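Local coordinates for sepf-like protein (Archaeoglobus fulgidus, PDB 3ZIE) that probably serves in cell division as an archaeal counterpart of SepF, a protein that tethers the Z ring to the membrane, at residues Val5-Gly10 against Val28-Phe33. The protein carries 1 engineered substitution. Residues are numbered along the deposited sequence; the frame is centred on the assembly and turned at random.
Sequences VAEVTG and VADIAF
A6 and A29 face each other as a bridge pair between two parallel strands, strand 2-7, outermost in its own chain, and its neighbour 26-30, which helix 14-22 joins in a beta-alpha-beta crossover. The ladder is knit by three backbone hydrogen bonds: A6 N to V28 O (2.8 Å), D30 N to A6 O (2.7 Å) and V8 N to D30 O (2.8 Å). A6 thus uses both its N-H and its carbonyl towards 28-33, and the sheet continues past it, since A6 also pairs in parallel with a strand of the second subunit.

The helix-covered face is tightly packed with apolar groups. There the small methyl groups of A6 and A29 are joined by V8, whose CG2 comes within 3.8 Å of A29 CB while its CB meets CG2 of I31. The valine holds CG1 anti to its backbone N (chi1 178°), which turns CG2 to A29; I17 of helix 14-22 and V44 of helix 38-55 close over the same side chain.

The other face, that of V5, E7, V28 and D30, changes along its length. V5 and V28 are buried against L62 of the second subunit, whereas E7 and D30 are partly exposed. Their carboxylate planes are turned 77° against each other, with E7 OE1 only 2.8 Å from D30 OD2, two acceptors of like charge whose closeness would be expected to raise the pKa of one of the acids. D30 OD1 instead receives A32 N in an Asx turn, from above the carboxylate plane. Beyond the strands the segments part: T9 CG2 merely brushes the exposed F33 ring obliquely, and a water bridges the two segments, donating to V8 O and D30 O and accepting from F33 N at 2.9 Å.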
loop_
_atom_site.group_PDB
_atom_site.type_symbol
_atom_site.label_atom_id
_atom_site.label_comp_id
_atom_site.label_asym_id
_atom_site.label_seq_id
_atom_site.Cartn_x
_atom_site.Cartn_y
_atom_site.Cartn_z
ATOM N N VAL B 5 8.324 -1.930 -0.147
ATOM C CA VAL B 5 7.638 -3.117 0.351
ATOM C C VAL B 5 8.608 -3.906 1.248
ATOM O O VAL B 5 9.783 -4.077 0.864
ATOM C CB VAL B 5 7.043 -3.966 -0.787
ATOM C CG1 VAL B 5 6.546 -5.313 -0.268
ATOM C CG2 VAL B 5 5.881 -3.211 -1.505
ATOM N N ALA B 6 8.182 -4.300 2.469
ATOM C CA ALA B 6 9.059 -5.146 3.348
ATOM C C ALA B 6 8.482 -6.557 3.454
ATOM O O ALA B 6 7.287 -6.704 3.557
ATOM C CB ALA B 6 9.187 -4.548 4.762
ATOM N N GLU B 7 9.341 -7.584 3.381
ATOM C CA GLU B 7 8.939 -8.982 3.589
ATOM C C GLU B 7 9.400 -9.308 4.993
ATOM O O GLU B 7 10.617 -9.448 5.229
ATOM C CB GLU B 7 9.650 -9.880 2.572
ATOM C CG GLU B 7 9.118 -9.685 1.147
ATOM C CD GLU B 7 7.594 -9.930 0.949
ATOM O OE1 GLU B 7 6.944 -10.709 1.681
ATOM O OE2 GLU B 7 7.002 -9.357 0.009
ATOM N N VAL B 8 8.470 -9.256 5.946
ATOM C CA VAL B 8 8.860 -9.316 7.369
ATOM C C VAL B 8 8.902 -10.795 7.767
ATOM O O VAL B 8 7.843 -11.454 7.794
ATOM C CB VAL B 8 7.863 -8.542 8.306
ATOM C CG1 VAL B 8 8.318 -8.688 9.801
ATOM C CG2 VAL B 8 7.806 -7.069 7.903
ATOM N N THR B 9 10.100 -11.291 8.051
ATOM C CA THR B 9 10.261 -12.711 8.447
ATOM C C THR B 9 10.743 -12.911 9.896
ATOM O O THR B 9 10.996 -14.054 10.323
ATOM C CB THR B 9 11.263 -13.419 7.513
ATOM O OG1 THR B 9 12.430 -12.597 7.382
ATOM C CG2 THR B 9 10.614 -13.621 6.144
ATOM N N GLY B 10 10.841 -11.814 10.648
ATOM C CA GLY B 10 11.396 -11.804 12.015
ATOM C C GLY B 10 11.737 -10.385 12.412
ATOM O O GLY B 10 11.418 -9.425 11.677
ATOM N N VAL B 28 5.065 -0.583 3.103
ATOM C CA VAL B 28 3.992 -1.560 3.158
ATOM C C VAL B 28 4.691 -2.866 3.560
ATOM O O VAL B 28 5.577 -3.379 2.867
ATOM C CB VAL B 28 3.227 -1.679 1.829
ATOM C CG1 VAL B 28 2.048 -2.760 1.943
ATOM C CG2 VAL B 28 2.588 -0.330 1.470
ATOM N N ALA B 29 4.356 -3.375 4.740
ATOM C CA ALA B 29 5.050 -4.566 5.280
ATOM C C ALA B 29 4.204 -5.827 5.152
ATOM O O ALA B 29 3.010 -5.853 5.560
ATOM C CB ALA B 29 5.434 -4.299 6.744
ATOM N N ASP B 30 4.809 -6.883 4.578
ATOM C CA ASP B 30 4.145 -8.163 4.470
ATOM C C ASP B 30 4.467 -8.921 5.734
ATOM O O ASP B 30 5.645 -9.154 6.000
ATOM C CB ASP B 30 4.678 -8.941 3.257
ATOM C CG ASP B 30 3.909 -10.237 3.006
ATOM O OD1 ASP B 30 3.021 -10.594 3.790
ATOM O OD2 ASP B 30 4.154 -10.910 1.973
ATOM N N ILE B 31 3.443 -9.253 6.527
ATOM C CA ILE B 31 3.669 -10.031 7.764
ATOM C C ILE B 31 3.166 -11.483 7.674
ATOM O O ILE B 31 3.102 -12.171 8.725
ATOM C CB ILE B 31 2.996 -9.356 9.035
ATOM C CG1 ILE B 31 1.480 -9.188 8.774
ATOM C CG2 ILE B 31 3.879 -8.101 9.451
ATOM C CD1 ILE B 31 0.596 -8.648 9.866
ATOM N N ALA B 32 2.808 -11.936 6.454
ATOM C CA ALA B 32 2.208 -13.273 6.271
ATOM C C ALA B 32 3.008 -14.351 6.954
ATOM O O ALA B 32 2.434 -15.286 7.559
ATOM C CB ALA B 32 2.095 -13.607 4.740
ATOM N N PHE B 33 4.333 -14.228 6.846
ATOM C CA PHE B 33 5.232 -15.291 7.258
ATOM C C PHE B 33 5.250 -15.560 8.745
ATOM O O PHE B 33 5.630 -16.680 9.183
ATOM C CB PHE B 33 6.674 -15.047 6.777
ATOM C CG PHE B 33 7.566 -16.267 6.931
ATOM C CD1 PHE B 33 7.347 -17.419 6.138
ATOM C CD2 PHE B 33 8.598 -16.297 7.913
ATOM C CE1 PHE B 33 8.165 -18.585 6.292
ATOM C CE2 PHE B 33 9.428 -17.433 8.057
ATOM C CZ PHE B 33 9.215 -18.573 7.245
HETATM O O HOH W 1 5.944 -12.040 5.727
#